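Local coordinates for protein leucyl aminopeptidase (Trypanosoma brucei brucei, PDB 5NTD) that probably removes amino acids, leucine among them, from the N-termini of peptides as a manganese-bound, bestatin-binding M17 aminopeptidase, at residues 54-59 with 144-149; 210-215 with 315-320; 223-228 with 311-316. One frame throughout, in Å; residues are numbered along the deposited sequence.

Contact 1 (54-59 with 144-149)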
ATOM      1  N   LYS G  54       8.721  48.059  15.050  1.00 33.76           N
ATOM      2  CA  LYS G  54       8.514  49.326  15.807  1.00 33.64           C
ATOM      3  C   LYS G  54       9.347  49.361  17.070  1.00 32.21           C
ATOM      4  O   LYS G  54      10.026  50.348  17.337  1.00 32.38           O
ATOM      5  CB  LYS G  54       7.027  49.581  16.138  1.00 33.61           C
ATOM      6  N   GLN G  55       9.345  48.279  17.829  1.00 32.29           N
ATOM      7  CA  GLN G  55      10.128  48.260  19.098  1.00 33.58           C
ATOM      8  C   GLN G  55      11.630  48.493  18.873  1.00 35.78           C
ATOM      9  O   GLN G  55      12.300  49.214  19.611  1.00 37.55           O
ATOM     10  CB  GLN G  55       9.996  46.950  19.822  1.00 34.38           C
ATOM     11  CG  GLN G  55       8.661  46.748  20.467  1.00 35.63           C
ATOM     12  CD  GLN G  55       8.397  45.279  20.771  1.00 39.32           C
ATOM     13  OE1 GLN G  55       9.121  44.389  20.343  1.00 38.83           O
ATOM     14  NE2 GLN G  55       7.357  45.032  21.538  1.00 42.07           N
ATOM     15  N   LEU G  56      12.126  47.908  17.810  1.00 37.24           N
ATOM     16  CA  LEU G  56      13.555  48.058  17.410  1.00 39.34           C
ATOM     17  C   LEU G  56      13.946  49.518  17.078  1.00 40.68           C
ATOM     18  O   LEU G  56      15.126  49.877  17.131  1.00 41.44           O
ATOM     19  CB  LEU G  56      13.913  47.132  16.213  1.00 37.86           C
ATOM     20  CG  LEU G  56      13.956  45.623  16.520  1.00 35.83           C
ATOM     21  CD1 LEU G  56      13.974  44.814  15.213  1.00 35.43           C
ATOM     22  CD2 LEU G  56      15.149  45.261  17.394  1.00 35.84           C
ATOM     23  N   ARG G  57      12.942  50.327  16.744  1.00 39.26           N
ATOM     24  CA  ARG G  57      13.133  51.748  16.380  1.00 38.04           C
ATOM     25  C   ARG G  57      12.783  52.725  17.511  1.00 40.21           C
ATOM     26  O   ARG G  57      12.871  53.936  17.352  1.00 41.69           O
ATOM     27  CB  ARG G  57      12.363  52.085  15.115  1.00 36.45           C
ATOM     28  CG  ARG G  57      13.007  51.462  13.898  1.00 36.48           C
ATOM     29  CD  ARG G  57      12.105  51.431  12.684  1.00 37.05           C
ATOM     30  NE  ARG G  57      12.779  50.807  11.529  1.00 38.17           N
ATOM     31  CZ  ARG G  57      13.090  49.521  11.435  1.00 38.85           C
ATOM     32  NH1 ARG G  57      12.763  48.661  12.402  1.00 39.54           N
ATOM     33  NH2 ARG G  57      13.713  49.063  10.363  1.00 42.07           N
ATOM     34  N   ASP G  58      12.438  52.187  18.658  1.00 39.23           N
ATOM     35  CA  ASP G  58      12.205  52.990  19.855  1.00 40.39           C
ATOM     36  C   ASP G  58      13.509  53.670  20.247  1.00 42.95           C
ATOM     37  O   ASP G  58      14.583  53.047  20.197  1.00 43.05           O
ATOM     38  CB  ASP G  58      11.676  52.123  21.015  1.00 41.12           C
ATOM     39  CG  ASP G  58      11.205  52.949  22.213  1.00 44.59           C
ATOM     40  OD1 ASP G  58      12.050  53.524  22.942  1.00 48.02           O
ATOM     41  OD2 ASP G  58       9.974  53.065  22.409  1.00 44.66           O
ATOM     42  N   PRO G  59      13.446  54.964  20.654  1.00 46.54           N
ATOM     43  CA  PRO G  59      14.660  55.687  21.082  1.00 45.08           C
ATOM     44  C   PRO G  59      15.446  54.990  22.211  1.00 45.37           C
ATOM     45  O   PRO G  59      16.668  55.057  22.242  1.00 44.14           O
ATOM     46  CB  PRO G  59      14.105  57.016  21.570  1.00 48.12           C
ATOM     47  CG  PRO G  59      12.866  57.212  20.778  1.00 49.56           C
ATOM     48  CD  PRO G  59      12.288  55.859  20.535  1.00 47.09           C
ATOM     49  N   PHE G 144      18.571  40.525  24.806  1.00 33.78           N
ATOM     50  CA  PHE G 144      17.789  41.741  25.067  1.00 34.33           C
ATOM     51  C   PHE G 144      16.498  41.635  24.295  1.00 35.78           C
ATOM     52  O   PHE G 144      16.486  41.595  23.058  1.00 33.75           O
ATOM     53  CB  PHE G 144      18.527  42.996  24.615  1.00 34.90           C
ATOM     54  CG  PHE G 144      19.740  43.318  25.444  1.00 36.70           C
ATOM     55  CD1 PHE G 144      20.956  42.698  25.205  1.00 35.64           C
ATOM     56  CD2 PHE G 144      19.665  44.272  26.472  1.00 39.14           C
ATOM     57  CE1 PHE G 144      22.062  43.004  25.971  1.00 35.58           C
ATOM     58  CE2 PHE G 144      20.779  44.586  27.240  1.00 36.56           C
ATOM     59  CZ  PHE G 144      21.970  43.941  26.996  1.00 36.45           C
ATOM     60  N   VAL G 145      15.400  41.573  25.036  1.00 35.72           N
ATOM     61  CA  VAL G 145      14.068  41.470  24.417  1.00 33.52           C
ATOM     62  C   VAL G 145      13.360  42.789  24.635  1.00 34.46           C
ATOM     63  O   VAL G 145      13.417  43.352  25.709  1.00 33.76           O
ATOM     64  CB  VAL G 145      13.240  40.280  24.959  1.00 33.29           C
ATOM     65  CG1 VAL G 145      14.017  38.981  24.802  1.00 33.01           C
ATOM     66  CG2 VAL G 145      12.867  40.444  26.412  1.00 33.37           C
ATOM     67  N   LEU G 146      12.670  43.249  23.613  1.00 34.15           N
ATOM     68  CA  LEU G 146      11.959  44.521  23.677  1.00 34.15           C
ATOM     69  C   LEU G 146      10.488  44.377  24.081  1.00 36.92           C
ATOM     70  O   LEU G 146       9.807  45.373  24.265  1.00 37.95           O
ATOM     71  CB  LEU G 146      12.098  45.278  22.372  1.00 33.02           C
ATOM     72  CG  LEU G 146      13.567  45.487  21.980  1.00 32.19           C
ATOM     73  CD1 LEU G 146      13.653  46.253  20.671  1.00 32.62           C
ATOM     74  CD2 LEU G 146      14.361  46.208  23.051  1.00 31.24           C
ATOM     75  N   SER G 147      10.020  43.149  24.203  1.00 36.69           N
ATOM     76  CA  SER G 147       8.664  42.867  24.684  1.00 36.97           C
ATOM     77  C   SER G 147       8.693  42.760  26.176  1.00 37.80           C
ATOM     78  O   SER G 147       9.676  42.323  26.760  1.00 38.17           O
ATOM     79  CB  SER G 147       8.119  41.554  24.105  1.00 37.30           C
ATOM     80  OG  SER G 147       6.933  41.121  24.774  1.00 37.31           O
ATOM     81  N   ASN G 148       7.591  43.173  26.800  1.00 39.04           N
ATOM     82  CA  ASN G 148       7.390  42.975  28.268  1.00 37.54           C
ATOM     83  C   ASN G 148       6.430  41.822  28.561  1.00 38.37           C
ATOM     84  O   ASN G 148       5.930  41.704  29.662  1.00 37.41           O
ATOM     85  CB  ASN G 148       6.900  44.258  28.942  1.00 38.85           C
ATOM     86  CG  ASN G 148       8.012  45.284  29.108  1.00 42.02           C
ATOM     87  OD1 ASN G 148       8.975  45.069  29.862  1.00 42.01           O
ATOM     88  ND2 ASN G 148       7.916  46.379  28.360  1.00 42.32           N
ATOM     89  N   ALA G 149       6.159  40.986  27.556  1.00 36.79           N
ATOM     90  CA  ALA G 149       5.241  39.845  27.722  1.00 35.72           C
ATOM     91  C   ALA G 149       6.048  38.731  28.357  1.00 36.12           C
ATOM     92  O   ALA G 149       6.463  37.774  27.711  1.00 35.80           O
ATOM     93  CB  ALA G 149       4.629  39.429  26.409  1.00 35.62           C
TER
HETATM   94  O   HOH W   1       5.853  42.389  22.133  1.00 33.83           O
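The side chains of Q55 and L146 lie alongside one another but point opposite ways. Q55 CB and L146 CB lie 3.7 Å apart. From there the glutamine runs out extended over the backbone of L146, its amide carbon CD 3.8 Å from L146 O, while the leucine runs back to the backbone of Q55, where its CD1 comes to 3.4 Å from Q55 O. Both side chains leave with CG beside the backbone N (chi1 -73° in Q55 and -55° in L146). L56 meets the leucine differently: its side chain stands roughly perpendicular to that of L146, with L56 CD2 3.7 Å from L146 CD1.

No direct hydrogen bond joins the segments; the polar link is a water. Q55 NE2 donates to it at 3.1 Å, and S147 OG holds it weakly, while Q55 OE1 accepts from T52 N at the end of strand 46-52, so both ends of the amide are engaged. S147 OG also accepts from A149 N (2.9 Å, 162°), closing an ST turn.

L49 of strand 46-52 lies against both L56 and L146. The contact thus joins the loops beyond the C-terminal ends of the adjacent parallel strands 46-52 and 140-145, in the mixed sheet of the macro-like N-terminal domain.

Contact 2 (210-215 with 315-320)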
ATOM      1  N   GLN G 210      10.905  19.243  28.156  1.00 27.59           N
ATOM      2  CA  GLN G 210      11.680  19.013  26.923  1.00 28.28           C
ATOM      3  C   GLN G 210      12.625  17.830  27.057  1.00 28.12           C
ATOM      4  O   GLN G 210      12.727  16.964  26.168  1.00 28.45           O
ATOM      5  CB  GLN G 210      12.455  20.253  26.546  1.00 29.36           C
ATOM      6  CG  GLN G 210      13.019  20.220  25.152  1.00 30.58           C
ATOM      7  CD  GLN G 210      14.081  21.294  24.950  1.00 32.37           C
ATOM      8  OE1 GLN G 210      13.888  22.237  24.197  1.00 33.51           O
ATOM      9  NE2 GLN G 210      15.226  21.122  25.600  1.00 32.14           N
ATOM     10  N   ARG G 211      13.287  17.762  28.194  1.00 27.13           N
ATOM     11  CA  ARG G 211      14.293  16.708  28.457  1.00 26.31           C
ATOM     12  C   ARG G 211      13.636  15.348  28.453  1.00 26.06           C
ATOM     13  O   ARG G 211      14.131  14.396  27.845  1.00 26.20           O
ATOM     14  CB  ARG G 211      14.981  16.961  29.795  1.00 26.87           C
ATOM     15  CG  ARG G 211      16.154  16.025  30.066  1.00 27.29           C
ATOM     16  CD  ARG G 211      16.904  16.379  31.357  1.00 27.53           C
ATOM     17  NE  ARG G 211      17.994  15.444  31.548  1.00 27.13           N
ATOM     18  CZ  ARG G 211      19.132  15.459  30.850  1.00 27.38           C
ATOM     19  NH1 ARG G 211      19.386  16.412  29.958  1.00 25.85           N
ATOM     20  NH2 ARG G 211      20.029  14.483  31.045  1.00 28.04           N
ATOM     21  N   LEU G 212      12.536  15.250  29.171  1.00 25.24           N
ATOM     22  CA  LEU G 212      11.821  13.977  29.332  1.00 25.75           C
ATOM     23  C   LEU G 212      11.299  13.473  27.956  1.00 27.38           C
ATOM     24  O   LEU G 212      11.371  12.296  27.638  1.00 28.08           O
ATOM     25  CB  LEU G 212      10.675  14.100  30.318  1.00 25.73           C
ATOM     26  CG  LEU G 212      11.072  14.422  31.776  1.00 25.88           C
ATOM     27  CD1 LEU G 212       9.862  14.828  32.553  1.00 25.58           C
ATOM     28  CD2 LEU G 212      11.746  13.239  32.451  1.00 26.00           C
ATOM     29  N   VAL G 213      10.791  14.408  27.174  1.00 27.70           N
ATOM     30  CA  VAL G 213      10.200  14.093  25.872  1.00 28.83           C
ATOM     31  C   VAL G 213      11.283  13.701  24.849  1.00 27.17           C
ATOM     32  O   VAL G 213      11.182  12.679  24.183  1.00 28.60           O
ATOM     33  CB  VAL G 213       9.315  15.246  25.378  1.00 28.58           C
ATOM     34  CG1 VAL G 213       8.770  14.949  23.985  1.00 29.20           C
ATOM     35  CG2 VAL G 213       8.159  15.421  26.333  1.00 27.48           C
ATOM     36  N   ASP G 214      12.340  14.494  24.802  1.00 27.12           N
ATOM     37  CA  ASP G 214      13.536  14.222  23.945  1.00 26.11           C
ATOM     38  C   ASP G 214      14.170  12.869  24.258  1.00 27.08           C
ATOM     39  O   ASP G 214      14.666  12.184  23.398  1.00 26.51           O
ATOM     40  CB  ASP G 214      14.636  15.271  24.138  1.00 26.13           C
ATOM     41  CG  ASP G 214      14.464  16.499  23.253  1.00 26.34           C
ATOM     42  OD1 ASP G 214      13.786  16.420  22.209  1.00 24.07           O
ATOM     43  OD2 ASP G 214      14.970  17.555  23.660  1.00 24.96           O
ATOM     44  N   ALA G 215      14.180  12.507  25.531  1.00 27.87           N
ATOM     45  CA  ALA G 215      14.914  11.329  25.984  1.00 26.93           C
ATOM     46  C   ALA G 215      14.376  10.115  25.266  1.00 27.04           C
ATOM     47  O   ALA G 215      13.162   9.924  25.184  1.00 28.12           O
ATOM     48  CB  ALA G 215      14.802  11.153  27.492  1.00 26.48           C
ATOM     49  N   GLY G 315       2.305  14.253  27.114  1.00 27.88           N
ATOM     50  CA  GLY G 315       1.186  14.688  27.980  1.00 27.63           C
ATOM     51  C   GLY G 315       1.497  14.465  29.449  1.00 27.90           C
ATOM     52  O   GLY G 315       1.175  15.288  30.300  1.00 27.74           O
ATOM     53  N   ALA G 316       2.120  13.343  29.748  1.00 27.62           N
ATOM     54  CA  ALA G 316       2.541  13.047  31.143  1.00 28.24           C
ATOM     55  C   ALA G 316       3.621  14.032  31.612  1.00 29.11           C
ATOM     56  O   ALA G 316       3.607  14.501  32.731  1.00 30.08           O
ATOM     57  CB  ALA G 316       3.035  11.623  31.284  1.00 27.33           C
ATOM     58  N   ALA G 317       4.555  14.306  30.737  1.00 28.24           N
ATOM     59  CA  ALA G 317       5.598  15.265  31.031  1.00 28.73           C
ATOM     60  C   ALA G 317       4.999  16.648  31.260  1.00 28.77           C
ATOM     61  O   ALA G 317       5.421  17.368  32.166  1.00 30.29           O
ATOM     62  CB  ALA G 317       6.635  15.334  29.921  1.00 28.68           C
ATOM     63  N   ALA G 318       4.032  17.007  30.438  1.00 26.50           N
ATOM     64  CA  ALA G 318       3.403  18.307  30.539  1.00 26.13           C
ATOM     65  C   ALA G 318       2.715  18.505  31.913  1.00 27.14           C
ATOM     66  O   ALA G 318       2.943  19.486  32.592  1.00 26.45           O
ATOM     67  CB  ALA G 318       2.397  18.516  29.429  1.00 26.29           C
ATOM     68  N   VAL G 319       1.870  17.556  32.290  1.00 26.91           N
ATOM     69  CA  VAL G 319       1.172  17.640  33.569  1.00 28.28           C
ATOM     70  C   VAL G 319       2.146  17.517  34.746  1.00 29.09           C
ATOM     71  O   VAL G 319       2.005  18.193  35.757  1.00 29.57           O
ATOM     72  CB  VAL G 319       0.026  16.634  33.728  1.00 28.39           C
ATOM     73  CG1 VAL G 319      -1.035  16.895  32.670  1.00 29.15           C
ATOM     74  CG2 VAL G 319       0.487  15.192  33.692  1.00 28.96           C
ATOM     75  N   PHE G 320       3.129  16.661  34.598  1.00 28.76           N
ATOM     76  CA  PHE G 320       4.146  16.499  35.639  1.00 30.79           C
ATOM     77  C   PHE G 320       4.842  17.817  35.918  1.00 30.82           C
ATOM     78  O   PHE G 320       4.986  18.241  37.047  1.00 30.85           O
ATOM     79  CB  PHE G 320       5.180  15.451  35.253  1.00 32.05           C
ATOM     80  CG  PHE G 320       6.262  15.267  36.271  1.00 34.49           C
ATOM     81  CD1 PHE G 320       5.951  14.920  37.576  1.00 36.39           C
ATOM     82  CD2 PHE G 320       7.609  15.425  35.929  1.00 35.83           C
ATOM     83  CE1 PHE G 320       6.957  14.723  38.521  1.00 35.68           C
ATOM     84  CE2 PHE G 320       8.615  15.238  36.867  1.00 35.45           C
ATOM     85  CZ  PHE G 320       8.283  14.893  38.174  1.00 35.08           C
TER
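L212 of helix 196-214 reaches toward A317 and F320 of helix 314-328, and its side chain shows how a branched residue can serve two neighbours at once. The CB atom sets out toward the facing helix, at the level where the CA atoms of L212 and A317 come within 6.6 Å. CG then turns to the side of the backbone N (chi1 -64°), and only beyond it does the chain touch its partners. CD1 is the branch that does so: it stands 4.2 Å from A317 CB and 4.1 Å from F320 CD2, bridging the methyl and the ring one helical turn further on. The leucine side chain lies nearly square across that of the phenylalanine. CD2 lies farther from the opposing segment; the wider surroundings of this leucine include I228 of helix 222-236 and C19 of helix 6-20.

V213, the next residue, reaches the same alanine with CG2, 3.9 Å from A317 CB, so that one small methyl receives both side chains. F320 in turn also packs on I228 and A229.

No hydrogen bond crosses this wholly apolar, buried interface. The axes of the two short segments approach to 9.2 Å and run nearly antiparallel, at 164°. Helix 314-328 lies on strand 334-344 through A316, V319 and F320, and helix 196-214 covers it from another side, a layering in keeping with the alpha/beta catalytic domain of M17 aminopeptidases.

Contact 3 (223-228 with 311-316). With MN (manganese (II) ion), chain B; BES (2-(3-amino-2-hydroxy-4-phenyl-butyrylamino)-4-methyl-pentanoic acid), chain C.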
ATOM      1  N   ALA G 223       9.755   2.904  34.586  1.00 28.07           N
ATOM      2  CA  ALA G 223      10.448   2.864  35.880  1.00 27.44           C
ATOM      3  C   ALA G 223      11.240   4.131  36.136  1.00 28.86           C
ATOM      4  O   ALA G 223      11.167   4.691  37.267  1.00 30.05           O
ATOM      5  CB  ALA G 223      11.370   1.667  35.992  1.00 27.75           C
ATOM      6  N   THR G 224      11.999   4.608  35.147  1.00 27.12           N
ATOM      7  CA  THR G 224      12.805   5.817  35.404  1.00 27.18           C
ATOM      8  C   THR G 224      11.934   7.072  35.550  1.00 27.19           C
ATOM      9  O   THR G 224      12.244   7.971  36.335  1.00 26.40           O
ATOM     10  CB  THR G 224      13.923   6.063  34.414  1.00 26.73           C
ATOM     11  OG1 THR G 224      13.387   6.211  33.107  1.00 26.75           O
ATOM     12  CG2 THR G 224      14.896   4.935  34.466  1.00 26.71           C
ATOM     13  N   PHE G 225      10.838   7.123  34.810  1.00 27.20           N
ATOM     14  CA  PHE G 225       9.900   8.259  34.927  1.00 27.02           C
ATOM     15  C   PHE G 225       9.342   8.260  36.369  1.00 28.88           C
ATOM     16  O   PHE G 225       9.271   9.288  37.032  1.00 27.79           O
ATOM     17  CB  PHE G 225       8.778   8.146  33.922  1.00 26.41           C
ATOM     18  CG  PHE G 225       8.085   9.452  33.581  1.00 26.17           C
ATOM     19  CD1 PHE G 225       8.074  10.544  34.424  1.00 25.69           C
ATOM     20  CD2 PHE G 225       7.374   9.539  32.381  1.00 26.72           C
ATOM     21  CE1 PHE G 225       7.405  11.702  34.078  1.00 26.33           C
ATOM     22  CE2 PHE G 225       6.696  10.710  32.023  1.00 26.92           C
ATOM     23  CZ  PHE G 225       6.700  11.786  32.880  1.00 26.57           C
ATOM     24  N   THR G 226       8.981   7.083  36.833  1.00 29.95           N
ATOM     25  CA  THR G 226       8.471   6.944  38.193  1.00 31.97           C
ATOM     26  C   THR G 226       9.526   7.399  39.232  1.00 32.98           C
ATOM     27  O   THR G 226       9.202   8.110  40.183  1.00 33.06           O
ATOM     28  CB  THR G 226       8.045   5.500  38.475  1.00 32.61           C
ATOM     29  OG1 THR G 226       6.967   5.172  37.589  1.00 32.30           O
ATOM     30  CG2 THR G 226       7.562   5.334  39.936  1.00 32.99           C
ATOM     31  N   GLU G 227      10.749   6.956  39.050  1.00 32.70           N
ATOM     32  CA  GLU G 227      11.837   7.319  39.979  1.00 34.86           C
ATOM     33  C   GLU G 227      12.065   8.812  39.986  1.00 33.97           C
ATOM     34  O   GLU G 227      12.352   9.408  41.024  1.00 33.76           O
ATOM     35  CB  GLU G 227      13.149   6.630  39.640  1.00 37.79           C
ATOM     36  CG  GLU G 227      13.159   5.168  40.028  1.00 43.20           C
ATOM     37  CD  GLU G 227      14.400   4.462  39.484  1.00 53.52           C
ATOM     38  OE1 GLU G 227      15.516   5.006  39.689  1.00 62.11           O
ATOM     39  OE2 GLU G 227      14.272   3.382  38.845  1.00 56.81           O
ATOM     40  N   ILE G 228      11.962   9.414  38.820  1.00 30.98           N
ATOM     41  CA  ILE G 228      12.116  10.873  38.705  1.00 29.58           C
ATOM     42  C   ILE G 228      11.033  11.590  39.510  1.00 29.65           C
ATOM     43  O   ILE G 228      11.312  12.537  40.242  1.00 28.34           O
ATOM     44  CB  ILE G 228      12.107  11.330  37.244  1.00 29.85           C
ATOM     45  CG1 ILE G 228      13.423  10.899  36.585  1.00 30.03           C
ATOM     46  CG2 ILE G 228      11.937  12.850  37.135  1.00 29.80           C
ATOM     47  CD1 ILE G 228      13.359  10.847  35.073  1.00 31.11           C
ATOM     48  N   HIS G 311       8.047  10.477  22.003  1.00 26.66           N
ATOM     49  CA  HIS G 311       7.280  11.666  22.366  1.00 25.89           C
ATOM     50  C   HIS G 311       5.896  11.362  22.957  1.00 26.46           C
ATOM     51  O   HIS G 311       5.203  12.286  23.407  1.00 25.78           O
ATOM     52  CB  HIS G 311       7.084  12.613  21.195  1.00 24.60           C
ATOM     53  CG  HIS G 311       8.351  13.147  20.616  1.00 24.23           C
ATOM     54  ND1 HIS G 311       8.408  13.666  19.351  1.00 24.79           N
ATOM     55  CD2 HIS G 311       9.610  13.249  21.109  1.00 24.44           C
ATOM     56  CE1 HIS G 311       9.644  14.050  19.076  1.00 23.65           C
ATOM     57  NE2 HIS G 311      10.394  13.802  20.125  1.00 23.54           N
ATOM     58  N   ASP G 312       5.526  10.087  23.012  1.00 26.35           N
ATOM     59  CA  ASP G 312       4.145   9.703  23.356  1.00 26.67           C
ATOM     60  C   ASP G 312       3.860   9.813  24.856  1.00 26.38           C
ATOM     61  O   ASP G 312       2.754   9.524  25.325  1.00 25.06           O
ATOM     62  CB  ASP G 312       3.787   8.296  22.835  1.00 26.92           C
ATOM     63  CG  ASP G 312       2.361   8.184  22.410  1.00 27.55           C
ATOM     64  OD1 ASP G 312       1.768   9.230  22.018  1.00 29.71           O
ATOM     65  OD2 ASP G 312       1.732   7.061  22.392  1.00 30.90           O
ATOM     66  N   MET G 313       4.877  10.213  25.598  1.00 27.40           N
ATOM     67  CA  MET G 313       4.719  10.559  27.036  1.00 28.13           C
ATOM     68  C   MET G 313       4.670  12.088  27.253  1.00 28.04           C
ATOM     69  O   MET G 313       4.746  12.580  28.363  1.00 28.01           O
ATOM     70  CB  MET G 313       5.741   9.857  27.933  1.00 28.13           C
ATOM     71  CG  MET G 313       7.156   9.784  27.414  1.00 28.66           C
ATOM     72  SD  MET G 313       7.782  11.374  26.900  1.00 31.84           S
ATOM     73  CE  MET G 313       7.937  12.151  28.517  1.00 32.33           C
ATOM     74  N   GLY G 314       4.523  12.825  26.163  1.00 26.80           N
ATOM     75  CA  GLY G 314       4.531  14.292  26.201  1.00 26.99           C
ATOM     76  C   GLY G 314       3.443  14.910  27.056  1.00 27.05           C
ATOM     77  O   GLY G 314       3.633  15.945  27.658  1.00 27.75           O
ATOM     78  N   GLY G 315       2.305  14.253  27.114  1.00 27.88           N
ATOM     79  CA  GLY G 315       1.186  14.688  27.980  1.00 27.63           C
ATOM     80  C   GLY G 315       1.497  14.465  29.449  1.00 27.90           C
ATOM     81  O   GLY G 315       1.175  15.288  30.300  1.00 27.74           O
ATOM     82  N   ALA G 316       2.120  13.343  29.748  1.00 27.62           N
ATOM     83  CA  ALA G 316       2.541  13.047  31.143  1.00 28.24           C
ATOM     84  C   ALA G 316       3.621  14.032  31.612  1.00 29.11           C
ATOM     85  O   ALA G 316       3.607  14.501  32.731  1.00 30.08           O
ATOM     86  CB  ALA G 316       3.035  11.623  31.284  1.00 27.33           C
TER
HETATM   87 MN    MN B 603       0.074   6.620  21.492  1.00 30.12          MN
HETATM   88  N2  BES C 604       0.361   8.104  20.148  1.00 35.92           N
HETATM   89  C1  BES C 604      -0.443   7.997  18.932  1.00 39.43           C
HETATM   90  C6  BES C 604      -0.905   9.367  18.377  1.00 39.14           C
HETATM   91  C7  BES C 604       0.068  10.143  17.534  1.00 39.03           C
HETATM   92  C8  BES C 604       1.023  10.963  18.120  1.00 40.10           C
HETATM   93  C12 BES C 604      -0.005  10.101  16.148  1.00 40.82           C
HETATM   94  C9  BES C 604       1.916  11.690  17.338  1.00 39.64           C
HETATM   95  C11 BES C 604       0.896  10.830  15.356  1.00 39.97           C
HETATM   96  C10 BES C 604       1.863  11.620  15.948  1.00 39.53           C
HETATM   97  C2  BES C 604      -1.639   7.087  19.283  1.00 41.88           C
HETATM   98  O2  BES C 604      -1.356   6.098  20.320  1.00 40.28           O
HETATM   99  C3  BES C 604      -2.018   6.331  18.043  1.00 44.86           C
HETATM  100  O3  BES C 604      -1.399   5.251  17.898  1.00 44.29           O
HETATM  101  N1  BES C 604      -2.993   6.913  17.325  1.00 43.62           N
HETATM  102  C4  BES C 604      -3.548   6.405  16.106  1.00 48.69           C
HETATM  103  C13 BES C 604      -4.769   5.528  16.362  1.00 48.50           C
HETATM  104  C14 BES C 604      -5.186   4.651  15.181  1.00 49.29           C
HETATM  105  C15 BES C 604      -4.085   3.887  14.457  1.00 48.09           C
HETATM  106  C16 BES C 604      -6.175   3.615  15.653  1.00 51.66           C
HETATM  107  C5  BES C 604      -3.989   7.517  15.218  1.00 49.18           C
HETATM  108  O1  BES C 604      -3.763   7.404  14.013  1.00 54.68           O
HETATM  109  O4  BES C 604      -4.568   8.498  15.694  1.00 49.61           O
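M313 carries a side chain folded back at every torsion, and its methyl CE ends 4.0 Å from F225 CE2. CG stands between the backbone N and the carbonyl carbon (chi1 42°), and further bends at chi2 and chi3 swing the terminal methyl CE round to the ring. From helix 222-236, F225 extends toward the other segment with CG anti to the backbone N (chi1 -158°), and the same CE2 lies 3.8 Å from A316 CB. CE2 thus meets both methyls, each at an oblique approach, and A316 CB lies by F225 CZ as well, 4.0 Å away. L339 and L341 of strand 334-344 further enclose the ring.

Immediately before M313, the chain changes from apolar packing to metal chemistry. D312 OD2 binds a manganese ion at 1.9 Å, and bestatin chelates the same manganese ion through its amino N2 (2.0 Å) and its hydroxyl O2 (1.9 Å). The other carboxylate oxygen, D312 OD1, approaches bestatin N2 to 2.6 Å and is hydrogen-bonded to T401 OG1, a second-shell contact that would restrict rotation of the carboxylate.

K289, D294 and E373 complete this metal's protein ligands. A buried hydrophobic contact thus adjoins the start of helix 314-328, directly after an aspartate of the two-metal active site of M17 aminopeptidases, occupied here by manganese.

In the fold
Contact 1 is partly buried, whereas contacts 2 and 3 lie in the core of the catalytic domain. Contact 1 belongs to the N-terminal domain, about 32 Å between centres from contact 2 and 38 Å from contact 3, and mixes leucine packing with a water link between polar side chains. Contacts 2 and 3 have centres about 6 Å apart and no hydrogen bond across either. Both use helix 314-328 and share G315 and A316; the successive helices 196-214 and 222-236 supply their other sides. They also touch directly, V213 CA lying 3.8 Å from M313 SD. Of the three, contact 3 alone includes a metal ligand.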